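Glycerol trinitrate reductase (Agrobacterium tumefaciens, PDB 5EPD) probably reduces nitrate esters such as glycerol trinitrate as an FMN-dependent, NAD(P)H-using member of the Old Yellow Enzyme family, captured here without its flavin. Local coordinates at residues G33-A38 / G114-L119; A98-W103 / A182-E187; E320-H325 / D332-G337; R338-I341 / D345-E348. One frame throughout, in Å; residues are numbered along the deposited sequence.

Contact 1: G33-A38 / G114-L119; sequences GAITLA and GGRIVL
R116 reaches across to I35, T36 and L37 on the N-terminal β-hairpin of strands 30-31 and 36-37. This hairpin lies over the N-terminal end of the TIM barrel, where R116 leads into strand 117-122. The tightly packed part is built on the aliphatic portion of the arginine. Its CG stands 3.9 Å from CD2 of the buried L37, and the two side chains meet at a slant. Farther along the chain, R116 CD lies 4.0 Å from I35 CD1, and the two side chains lie antiparallel where they pass. The arginine bends about its CB-CG and CG-CD bonds (chi2 -77°, chi3 131°), which carries NH1 over to I35 once CG has passed L37.

Toward solvent the packing thins. T36 is exposed and contributes mainly its backbone: the carbonyl O sits over one face of the guanidinium and 3.8 Å from R116 CG, while T36 CG2 stays 5.1 Å from R116 CZ. The charge of R116 has a long, weak ion-pair partner in D191, whose carboxylate also accepts the backbone N-H of I117. G114, at positive phi, is the C-prime residue of the Schellman motif that ends helix 97-112 and turns the chain toward the strand. I35 CG2 comes in from the rim of the R116 guanidinium, 3.8 Å from NH1.

Contact 2: A98-W103 / A182-E187; sequences AQIDGW and AANSIE
I100 carries its CG1 branch beside the backbone N (chi1 -66°) and extends it fully, which sends CD1 across to helix 171-187, between N184 and E187. E187 answers with CG anti to its own backbone N (chi1 -166°) and a straight chain beyond, which carries its carboxylate across the end of the isoleucine. CD1 of I100 lies 3.6 Å from E187 OE2 and 3.7 Å from N184 CG. The other branch also takes part, with I100 CG2 4.0 Å from E187 CD. Both polar side chains cross that of I100 at about a right angle, and I100 touches the amide carbon of N184 and the carboxylate of E187 by van der Waals contact.

N184 ND2 and E187 OE1 find their partners outside the two segments. The amide nitrogen donates to the carbonyl O of I94, and E187 OE1 accepts from NE2 of Q97, which also bonds D101 OD1. These last two carboxylate oxygens, D101 OD1 and E187 OE1, stand 5.1 Å apart, and the shared amide between them probably eases their mutual repulsion.

The two helices are neighbours on the outside of the barrel, preceding and following strand 117-122. S185 rests on L119 and L121 of that strand, W103 meets F190 edge-to-face, and A182 and I186 pack against helix 227-240, the next helix round the barrel.

Contact 3: E320-H325 / D332-G337; sequences ELATSH and DLIAFG
The last β-α-β crossover of the TIM barrel brings A322 of helix 319-327 down onto I334 of strand 333-336, the strand that closes the barrel against strand 41-43. The helix follows strand 310-313 and covers the outer side of the final strand. The contact centres on one methyl group: A322 CB lies 3.3 Å from I334 CD1, tighter than usual for two carbons, and 4.0 Å from I334 CG2. Both branches of the isoleucine thus touch the alanine methyl. I334 holds CG1 anti to its backbone N (chi1 163°), while chi2 stands at 135°, away from a staggered value. Together with the short carbon distance, this leaves the exact placing of CD1 doubtful.

F336, two residues along the strand, adds a looser neighbour: its CZ comes within 4.4 Å of A322 CB, approaching at an oblique angle. I334 also touches L26, and F336 packs on I41 and L350. At the strand's beginning D332 bonds R304 in a salt bridge and accepts the N-H of Y311.

Across this contact the meeting is wholly apolar and therefore depends on fit of shape rather than on directional bonds; the small alanine side chain is consistent with the close approach of the backbones, 6.7 Å between A322 CA and I334 CA.

Contact 4: R338-I341 / D345-E348; sequences RPFI and DLVE
L346 drops a methyl onto the ring of F340. Its CD2 lies 3.6 Å from the ring centroid and 16° off the normal, a CH-π contact over the face. Over the ring the methyl is displaced toward one rim, being closest to F340 CD2 at 3.5 Å. The two side chains cross at about a right angle. L346 reaches this position with CG anti to its backbone N (chi1 -177°), and its CB comes down near the far rim, 4.0 Å from F340 CE1. The leucine is held from a second direction by P339, whose CB stands 3.8 Å from L346 CD2 and 4.0 Å from CD1, so both methyls are engaged. V347 approaches the ring more distantly and obliquely, its CG2 4.4 Å from CZ of F340.

Beyond this apolar cluster F340 packs on I41 and M43 of the first barrel strand, while its carbonyl O accepts from R68. D345, just before the second helix, forms a salt bridge with R349. A short helix, 338-342, followed by helix 346-352 after the eighth strand is consistent with the additional helix often found between strand and final helix in flavin-binding TIM barrels.

In the fold
Contacts 3 and 4 are buried and almost wholly apolar, and they meet where F336 CB touches L346 CD2 at 4.0 Å: the final barrel strand thus joins the helix that precedes it and the pair that follows. Contacts 1 and 2 are only partly buried and mix hydrocarbon with charged or amide groups whose polar partners lie elsewhere. They interlock along the chain: contact 2 lies on helix 97-112 and contact 1 on strand 117-122, which follows it, and L119 rests on S185 and W103. Contact 1 also reaches contact 3 through L37 and L333, tying the hairpin to the closing strand. Contacts 2 and 3 lie on opposite sides of the chain's centre, about 30 Å apart between centres.

Contact 1: G33-A38 / G114-L119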
loop_
_atom_site.group_PDB
_atom_site.type_symbol
_atom_site.label_atom_id
_atom_site.label_comp_id
_atom_site.label_asym_id
_atom_site.label_seq_id
_atom_site.Cartn_x
_atom_site.Cartn_y
_atom_site.Cartn_z
ATOM N N GLY A 33 -11.772 -9.677 -8.472
ATOM C CA GLY A 33 -11.676 -11.075 -8.079
ATOM C C GLY A 33 -13.037 -11.541 -7.609
ATOM O O GLY A 33 -14.029 -11.423 -8.338
ATOM N N ALA A 34 -13.083 -12.025 -6.369
ATOM C CA ALA A 34 -14.339 -12.425 -5.731
ATOM C C ALA A 34 -15.369 -11.271 -5.628
ATOM O O ALA A 34 -16.462 -11.344 -6.197
ATOM C CB ALA A 34 -14.055 -13.013 -4.347
ATOM N N ILE A 35 -14.995 -10.202 -4.929
ATOM C CA ILE A 35 -15.953 -9.164 -4.531
ATOM C C ILE A 35 -16.526 -8.269 -5.649
ATOM O O ILE A 35 -16.117 -8.323 -6.815
ATOM C CB ILE A 35 -15.372 -8.270 -3.415
ATOM C CG1 ILE A 35 -14.212 -7.413 -3.945
ATOM C CG2 ILE A 35 -14.960 -9.129 -2.220
ATOM C CD1 ILE A 35 -13.407 -6.729 -2.861
ATOM N N THR A 36 -17.505 -7.463 -5.243
ATOM C CA THR A 36 -18.230 -6.550 -6.107
ATOM C C THR A 36 -17.964 -5.133 -5.585
ATOM O O THR A 36 -18.050 -4.895 -4.366
ATOM C CB THR A 36 -19.756 -6.888 -6.095
ATOM O OG1 THR A 36 -20.441 -6.115 -7.091
ATOM C CG2 THR A 36 -20.406 -6.659 -4.703
ATOM N N LEU A 37 -17.626 -4.214 -6.494
ATOM C CA LEU A 37 -17.292 -2.826 -6.133
ATOM C C LEU A 37 -18.383 -1.885 -6.607
ATOM O O LEU A 37 -18.858 -2.022 -7.718
ATOM C CB LEU A 37 -15.964 -2.381 -6.759
ATOM C CG LEU A 37 -14.700 -3.210 -6.519
ATOM C CD1 LEU A 37 -13.473 -2.499 -7.099
ATOM C CD2 LEU A 37 -14.483 -3.498 -5.046
ATOM N N ALA A 38 -18.741 -0.911 -5.777
ATOM C CA ALA A 38 -19.798 0.052 -6.129
ATOM C C ALA A 38 -19.389 0.958 -7.295
ATOM O O ALA A 38 -20.237 1.426 -8.024
ATOM C CB ALA A 38 -20.194 0.882 -4.912
ATOM N N GLY A 114 -21.646 0.096 3.274
ATOM C CA GLY A 114 -21.691 -0.518 1.935
ATOM C C GLY A 114 -20.354 -0.570 1.196
ATOM O O GLY A 114 -20.330 -0.776 -0.013
ATOM N N GLY A 115 -19.241 -0.428 1.917
ATOM C CA GLY A 115 -17.915 -0.281 1.291
ATOM C C GLY A 115 -17.047 -1.532 1.202
ATOM O O GLY A 115 -17.420 -2.617 1.669
ATOM N N ARG A 116 -15.882 -1.381 0.579
ATOM C CA ARG A 116 -14.865 -2.449 0.528
ATOM C C ARG A 116 -13.530 -1.921 1.027
ATOM O O ARG A 116 -13.184 -0.743 0.835
ATOM C CB ARG A 116 -14.695 -2.992 -0.890
ATOM C CG ARG A 116 -15.997 -3.493 -1.473
ATOM C CD ARG A 116 -16.323 -4.844 -0.867
ATOM N NE ARG A 116 -17.689 -4.940 -0.371
ATOM C CZ ARG A 116 -18.322 -6.088 -0.115
ATOM N NH1 ARG A 116 -17.731 -7.261 -0.312
ATOM N NH2 ARG A 116 -19.568 -6.061 0.351
ATOM N N ILE A 117 -12.791 -2.794 1.693
ATOM C CA ILE A 117 -11.503 -2.419 2.270
ATOM C C ILE A 117 -10.548 -3.599 2.292
ATOM O O ILE A 117 -10.862 -4.698 2.774
ATOM C CB ILE A 117 -11.630 -1.767 3.674
ATOM C CG1 ILE A 117 -10.291 -1.137 4.079
ATOM C CG2 ILE A 117 -12.141 -2.768 4.715
ATOM C CD1 ILE A 117 -10.369 -0.407 5.405
ATOM N N VAL A 118 -9.379 -3.318 1.743
ATOM C CA VAL A 118 -8.282 -4.232 1.639
ATOM C C VAL A 118 -7.145 -3.671 2.515
ATOM O O VAL A 118 -6.929 -2.449 2.561
ATOM C CB VAL A 118 -7.925 -4.324 0.148
ATOM C CG1 VAL A 118 -6.481 -4.725 -0.077
ATOM C CG2 VAL A 118 -8.875 -5.305 -0.517
ATOM N N LEU A 119 -6.443 -4.550 3.230
ATOM C CA LEU A 119 -5.275 -4.145 4.044
ATOM C C LEU A 119 -3.946 -4.250 3.258
ATOM O O LEU A 119 -3.609 -5.292 2.678
ATOM C CB LEU A 119 -5.229 -4.953 5.350
ATOM C CG LEU A 119 -4.107 -4.668 6.354
ATOM C CD1 LEU A 119 -4.488 -5.013 7.785
ATOM C CD2 LEU A 119 -2.864 -5.459 6.007
#

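Contact 2: A98-W103 / A182-E187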
loop_
_atom_site.group_PDB
_atom_site.type_symbol
_atom_site.label_atom_id
_atom_site.label_comp_id
_atom_site.label_asym_id
_atom_site.label_seq_id
_atom_site.Cartn_x
_atom_site.Cartn_y
_atom_site.Cartn_z
ATOM N N ALA A 98 -4.564 -7.721 19.686
ATOM C CA ALA A 98 -4.975 -6.330 19.962
ATOM C C ALA A 98 -5.205 -5.548 18.665
ATOM O O ALA A 98 -6.245 -4.921 18.488
ATOM C CB ALA A 98 -3.940 -5.611 20.824
ATOM N N GLN A 99 -4.246 -5.626 17.743
ATOM C CA GLN A 99 -4.369 -4.951 16.445
ATOM C C GLN A 99 -5.516 -5.519 15.604
ATOM O O GLN A 99 -6.356 -4.775 15.083
ATOM C CB GLN A 99 -3.053 -5.054 15.680
ATOM C CG GLN A 99 -1.895 -4.319 16.359
ATOM C CD GLN A 99 -0.524 -4.914 16.029
ATOM O OE1 GLN A 99 -0.405 -5.873 15.242
ATOM N NE2 GLN A 99 0.522 -4.364 16.663
ATOM N N ILE A 100 -5.568 -6.837 15.483
ATOM C CA ILE A 100 -6.652 -7.473 14.762
ATOM C C ILE A 100 -7.996 -6.915 15.238
ATOM O O ILE A 100 -8.827 -6.452 14.429
ATOM C CB ILE A 100 -6.609 -8.998 14.961
ATOM C CG1 ILE A 100 -5.335 -9.568 14.316
ATOM C CG2 ILE A 100 -7.848 -9.655 14.358
ATOM C CD1 ILE A 100 -5.103 -11.044 14.582
ATOM N N ASP A 101 -8.187 -6.934 16.564
ATOM C CA ASP A 101 -9.455 -6.520 17.165
ATOM C C ASP A 101 -9.745 -5.040 16.937
ATOM O O ASP A 101 -10.899 -4.681 16.669
ATOM C CB ASP A 101 -9.524 -6.907 18.646
ATOM C CG ASP A 101 -9.475 -8.416 18.846
ATOM O OD1 ASP A 101 -9.555 -9.185 17.852
ATOM O OD2 ASP A 101 -9.330 -8.836 20.004
ATOM N N GLY A 102 -8.714 -4.196 16.998
ATOM C CA GLY A 102 -8.840 -2.809 16.535
ATOM C C GLY A 102 -9.311 -2.682 15.070
ATOM O O GLY A 102 -10.162 -1.829 14.737
ATOM N N TRP A 103 -8.763 -3.529 14.197
ATOM C CA TRP A 103 -9.113 -3.501 12.776
ATOM C C TRP A 103 -10.532 -3.972 12.495
ATOM O O TRP A 103 -11.114 -3.592 11.460
ATOM C CB TRP A 103 -8.155 -4.369 11.947
ATOM C CG TRP A 103 -6.840 -3.737 11.688
ATOM C CD1 TRP A 103 -5.623 -4.149 12.152
ATOM C CD2 TRP A 103 -6.597 -2.575 10.888
ATOM N NE1 TRP A 103 -4.634 -3.312 11.687
ATOM C CE2 TRP A 103 -5.204 -2.335 10.914
ATOM C CE3 TRP A 103 -7.422 -1.716 10.147
ATOM C CZ2 TRP A 103 -4.614 -1.267 10.234
ATOM C CZ3 TRP A 103 -6.832 -0.650 9.472
ATOM C CH2 TRP A 103 -5.436 -0.439 9.524
ATOM N N ALA A 182 -1.443 -11.930 6.326
ATOM C CA ALA A 182 -2.610 -12.052 5.455
ATOM C C ALA A 182 -3.773 -12.754 6.156
ATOM O O ALA A 182 -4.906 -12.296 6.056
ATOM C CB ALA A 182 -2.257 -12.787 4.176
ATOM N N ALA A 183 -3.511 -13.848 6.872
ATOM C CA ALA A 183 -4.598 -14.567 7.567
ATOM C C ALA A 183 -5.177 -13.776 8.730
ATOM O O ALA A 183 -6.341 -13.953 9.069
ATOM C CB ALA A 183 -4.126 -15.932 8.044
ATOM N N ASN A 184 -4.349 -12.931 9.351
ATOM C CA ASN A 184 -4.809 -11.967 10.363
ATOM C C ASN A 184 -5.716 -10.873 9.755
ATOM O O ASN A 184 -6.605 -10.340 10.436
ATOM C CB ASN A 184 -3.617 -11.290 11.069
ATOM C CG ASN A 184 -2.808 -12.247 11.936
ATOM O OD1 ASN A 184 -3.246 -13.355 12.236
ATOM N ND2 ASN A 184 -1.620 -11.816 12.347
ATOM N N SER A 185 -5.468 -10.532 8.491
ATOM C CA SER A 185 -6.259 -9.530 7.802
ATOM C C SER A 185 -7.641 -10.075 7.511
ATOM O O SER A 185 -8.613 -9.331 7.601
ATOM C CB SER A 185 -5.581 -9.084 6.504
ATOM O OG SER A 185 -4.311 -8.510 6.769
ATOM N N ILE A 186 -7.728 -11.367 7.178
ATOM C CA ILE A 186 -9.020 -12.047 7.004
ATOM C C ILE A 186 -9.758 -12.214 8.325
ATOM O O ILE A 186 -10.959 -12.009 8.363
ATOM C CB ILE A 186 -8.890 -13.435 6.353
ATOM C CG1 ILE A 186 -8.209 -13.331 4.976
ATOM C CG2 ILE A 186 -10.260 -14.083 6.217
ATOM C CD1 ILE A 186 -8.762 -12.257 4.053
ATOM N N GLU A 187 -9.054 -12.595 9.393
ATOM C CA GLU A 187 -9.660 -12.613 10.723
ATOM C C GLU A 187 -10.287 -11.247 11.019
ATOM O O GLU A 187 -11.408 -11.177 11.521
ATOM C CB GLU A 187 -8.640 -12.974 11.812
ATOM C CG GLU A 187 -9.268 -13.344 13.163
ATOM C CD GLU A 187 -8.243 -13.681 14.255
ATOM O OE1 GLU A 187 -8.606 -13.610 15.463
ATOM O OE2 GLU A 187 -7.082 -14.024 13.919
#

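Contact 3: E320-H325 / D332-G337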
loop_
_atom_site.group_PDB
_atom_site.type_symbol
_atom_site.label_atom_id
_atom_site.label_comp_id
_atom_site.label_asym_id
_atom_site.label_seq_id
_atom_site.Cartn_x
_atom_site.Cartn_y
_atom_site.Cartn_z
ATOM N N GLU A 320 -10.800 13.529 -15.519
ATOM C CA GLU A 320 -11.092 13.487 -16.958
ATOM C C GLU A 320 -10.051 12.709 -17.764
ATOM O O GLU A 320 -10.402 12.033 -18.732
ATOM C CB GLU A 320 -11.340 14.902 -17.505
ATOM C CG GLU A 320 -12.434 15.637 -16.722
ATOM C CD GLU A 320 -13.208 16.646 -17.543
ATOM O OE1 GLU A 320 -12.590 17.351 -18.371
ATOM O OE2 GLU A 320 -14.440 16.735 -17.345
ATOM N N LEU A 321 -8.790 12.763 -17.349
ATOM C CA LEU A 321 -7.791 11.866 -17.925
ATOM C C LEU A 321 -8.016 10.427 -17.439
ATOM O O LEU A 321 -7.912 9.487 -18.227
ATOM C CB LEU A 321 -6.358 12.324 -17.613
ATOM C CG LEU A 321 -5.840 13.529 -18.413
ATOM C CD1 LEU A 321 -4.566 14.055 -17.761
ATOM C CD2 LEU A 321 -5.599 13.206 -19.888
ATOM N N ALA A 322 -8.334 10.259 -16.154
ATOM C CA ALA A 322 -8.665 8.935 -15.607
ATOM C C ALA A 322 -9.788 8.240 -16.379
ATOM O O ALA A 322 -9.784 7.016 -16.529
ATOM C CB ALA A 322 -9.071 9.054 -14.150
ATOM N N THR A 323 -10.758 9.044 -16.816
ATOM C CA THR A 323 -11.903 8.577 -17.558
ATOM C C THR A 323 -11.474 8.104 -18.933
ATOM O O THR A 323 -11.979 7.101 -19.442
ATOM C CB THR A 323 -12.935 9.712 -17.717
ATOM O OG1 THR A 323 -13.470 10.059 -16.436
ATOM C CG2 THR A 323 -14.082 9.295 -18.627
ATOM N N SER A 324 -10.559 8.856 -19.537
ATOM C CA SER A 324 -10.006 8.523 -20.849
ATOM C C SER A 324 -9.120 7.272 -20.746
ATOM O O SER A 324 -9.212 6.361 -21.581
ATOM C CB SER A 324 -9.200 9.708 -21.399
ATOM O OG SER A 324 -8.051 9.973 -20.605
ATOM N N HIS A 325 -8.268 7.264 -19.714
ATOM C CA HIS A 325 -7.433 6.122 -19.333
ATOM C C HIS A 325 -8.248 4.824 -19.178
ATOM O O HIS A 325 -7.788 3.746 -19.540
ATOM C CB HIS A 325 -6.751 6.441 -18.004
ATOM C CG HIS A 325 -5.277 6.204 -17.993
ATOM N ND1 HIS A 325 -4.681 5.269 -17.170
ATOM C CD2 HIS A 325 -4.271 6.808 -18.669
ATOM C CE1 HIS A 325 -3.373 5.292 -17.352
ATOM N NE2 HIS A 325 -3.099 6.216 -18.258
ATOM N N ASP A 332 -8.454 -0.719 -15.220
ATOM C CA ASP A 332 -9.809 -1.105 -14.804
ATOM C C ASP A 332 -10.323 -0.279 -13.607
ATOM O O ASP A 332 -11.525 -0.072 -13.466
ATOM C CB ASP A 332 -9.775 -2.575 -14.429
ATOM C CG ASP A 332 -9.140 -3.423 -15.510
ATOM O OD1 ASP A 332 -9.644 -3.335 -16.650
ATOM O OD2 ASP A 332 -8.129 -4.128 -15.231
ATOM N N LEU A 333 -9.402 0.153 -12.738
ATOM C CA LEU A 333 -9.706 1.008 -11.595
ATOM C C LEU A 333 -8.681 2.149 -11.544
ATOM O O LEU A 333 -7.559 2.030 -12.070
ATOM C CB LEU A 333 -9.645 0.189 -10.313
ATOM C CG LEU A 333 -10.472 -1.100 -10.311
ATOM C CD1 LEU A 333 -10.215 -1.893 -9.042
ATOM C CD2 LEU A 333 -11.953 -0.767 -10.427
ATOM N N ILE A 334 -9.059 3.269 -10.941
ATOM C CA ILE A 334 -8.104 4.345 -10.747
ATOM C C ILE A 334 -8.108 4.738 -9.270
ATOM O O ILE A 334 -9.170 4.888 -8.651
ATOM C CB ILE A 334 -8.294 5.513 -11.739
ATOM C CG1 ILE A 334 -7.576 6.774 -11.254
ATOM C CG2 ILE A 334 -9.759 5.820 -11.950
ATOM C CD1 ILE A 334 -6.787 7.481 -12.340
ATOM N N ALA A 335 -6.888 4.823 -8.710
ATOM C CA ALA A 335 -6.675 5.089 -7.303
ATOM C C ALA A 335 -6.237 6.528 -7.168
ATOM O O ALA A 335 -5.339 6.941 -7.875
ATOM C CB ALA A 335 -5.627 4.149 -6.740
ATOM N N PHE A 336 -6.897 7.263 -6.262
ATOM C CA PHE A 336 -6.633 8.671 -5.934
ATOM C C PHE A 336 -6.084 8.720 -4.523
ATOM O O PHE A 336 -6.568 8.002 -3.639
ATOM C CB PHE A 336 -7.942 9.478 -5.944
ATOM C CG PHE A 336 -8.590 9.574 -7.289
ATOM C CD1 PHE A 336 -9.352 8.530 -7.776
ATOM C CD2 PHE A 336 -8.427 10.708 -8.077
ATOM C CE1 PHE A 336 -9.938 8.606 -9.020
ATOM C CE2 PHE A 336 -9.007 10.790 -9.335
ATOM C CZ PHE A 336 -9.759 9.733 -9.810
ATOM N N GLY A 337 -5.095 9.576 -4.294
ATOM C CA GLY A 337 -4.398 9.627 -2.992
ATOM C C GLY A 337 -4.825 10.809 -2.131
ATOM O O GLY A 337 -5.838 10.748 -1.432
#

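Contact 4: R338-I341 / D345-E348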
loop_
_atom_site.group_PDB
_atom_site.type_symbol
_atom_site.label_atom_id
_atom_site.label_comp_id
_atom_site.label_asym_id
_atom_site.label_seq_id
_atom_site.Cartn_x
_atom_site.Cartn_y
_atom_site.Cartn_z
ATOM N N ARG A 338 -4.069 11.899 -2.185
ATOM C CA ARG A 338 -4.374 13.052 -1.336
ATOM C C ARG A 338 -5.820 13.559 -1.424
ATOM O O ARG A 338 -6.383 13.960 -0.420
ATOM C CB ARG A 338 -3.383 14.203 -1.600
ATOM C CG ARG A 338 -1.965 13.895 -1.119
ATOM C CD ARG A 338 -1.142 15.143 -0.882
ATOM N NE ARG A 338 0.088 14.816 -0.154
ATOM C CZ ARG A 338 0.911 15.702 0.419
ATOM N NH1 ARG A 338 0.655 17.019 0.370
ATOM N NH2 ARG A 338 1.999 15.255 1.069
ATOM N N PRO A 339 -6.429 13.557 -2.629
ATOM C CA PRO A 339 -7.801 14.075 -2.680
ATOM C C PRO A 339 -8.755 13.405 -1.691
ATOM O O PRO A 339 -9.646 14.058 -1.191
ATOM C CB PRO A 339 -8.217 13.785 -4.128
ATOM C CG PRO A 339 -6.943 13.896 -4.897
ATOM C CD PRO A 339 -5.889 13.326 -3.991
ATOM N N PHE A 340 -8.584 12.113 -1.434
ATOM C CA PHE A 340 -9.389 11.396 -0.452
ATOM C C PHE A 340 -9.110 11.866 0.986
ATOM O O PHE A 340 -9.965 11.704 1.872
ATOM C CB PHE A 340 -9.126 9.889 -0.537
ATOM C CG PHE A 340 -10.098 9.160 -1.404
ATOM C CD1 PHE A 340 -11.423 8.997 -1.001
ATOM C CD2 PHE A 340 -9.695 8.613 -2.615
ATOM C CE1 PHE A 340 -12.338 8.328 -1.807
ATOM C CE2 PHE A 340 -10.600 7.946 -3.416
ATOM C CZ PHE A 340 -11.923 7.804 -3.008
ATOM N N ILE A 341 -7.909 12.404 1.239
ATOM C CA ILE A 341 -7.617 13.004 2.552
ATOM C C ILE A 341 -8.589 14.176 2.810
ATOM O O ILE A 341 -9.307 14.223 3.828
ATOM C CB ILE A 341 -6.155 13.501 2.662
ATOM C CG1 ILE A 341 -5.160 12.332 2.536
ATOM C CG2 ILE A 341 -5.952 14.235 3.986
ATOM C CD1 ILE A 341 -3.707 12.740 2.671
ATOM N N ASP A 345 -16.182 12.860 0.607
ATOM C CA ASP A 345 -17.194 12.667 -0.419
ATOM C C ASP A 345 -16.616 12.811 -1.854
ATOM O O ASP A 345 -17.331 13.218 -2.772
ATOM C CB ASP A 345 -18.382 13.632 -0.171
ATOM C CG ASP A 345 -17.967 15.109 -0.126
ATOM O OD1 ASP A 345 -16.830 15.426 0.295
ATOM O OD2 ASP A 345 -18.804 15.977 -0.478
ATOM N N LEU A 346 -15.328 12.466 -2.025
ATOM C CA LEU A 346 -14.631 12.580 -3.301
ATOM C C LEU A 346 -15.387 11.936 -4.452
ATOM O O LEU A 346 -15.458 12.518 -5.538
ATOM C CB LEU A 346 -13.219 11.940 -3.249
ATOM C CG LEU A 346 -12.382 12.091 -4.536
ATOM C CD1 LEU A 346 -12.121 13.558 -4.846
ATOM C CD2 LEU A 346 -11.077 11.340 -4.400
ATOM N N VAL A 347 -15.927 10.734 -4.230
ATOM C CA VAL A 347 -16.670 10.061 -5.292
ATOM C C VAL A 347 -17.819 10.965 -5.773
ATOM O O VAL A 347 -17.917 11.284 -6.964
ATOM C CB VAL A 347 -17.198 8.663 -4.870
ATOM C CG1 VAL A 347 -18.007 8.026 -6.001
ATOM C CG2 VAL A 347 -16.029 7.757 -4.552
ATOM N N GLU A 348 -18.629 11.408 -4.812
ATOM C CA GLU A 348 -19.813 12.224 -5.084
ATOM C C GLU A 348 -19.441 13.517 -5.805
ATOM O O GLU A 348 -20.144 13.929 -6.739
ATOM C CB GLU A 348 -20.581 12.536 -3.784
ATOM C CG GLU A 348 -21.233 11.320 -3.101
ATOM C CD GLU A 348 -20.289 10.488 -2.205
ATOM O OE1 GLU A 348 -19.045 10.697 -2.218
ATOM O OE2 GLU A 348 -20.802 9.607 -1.470
#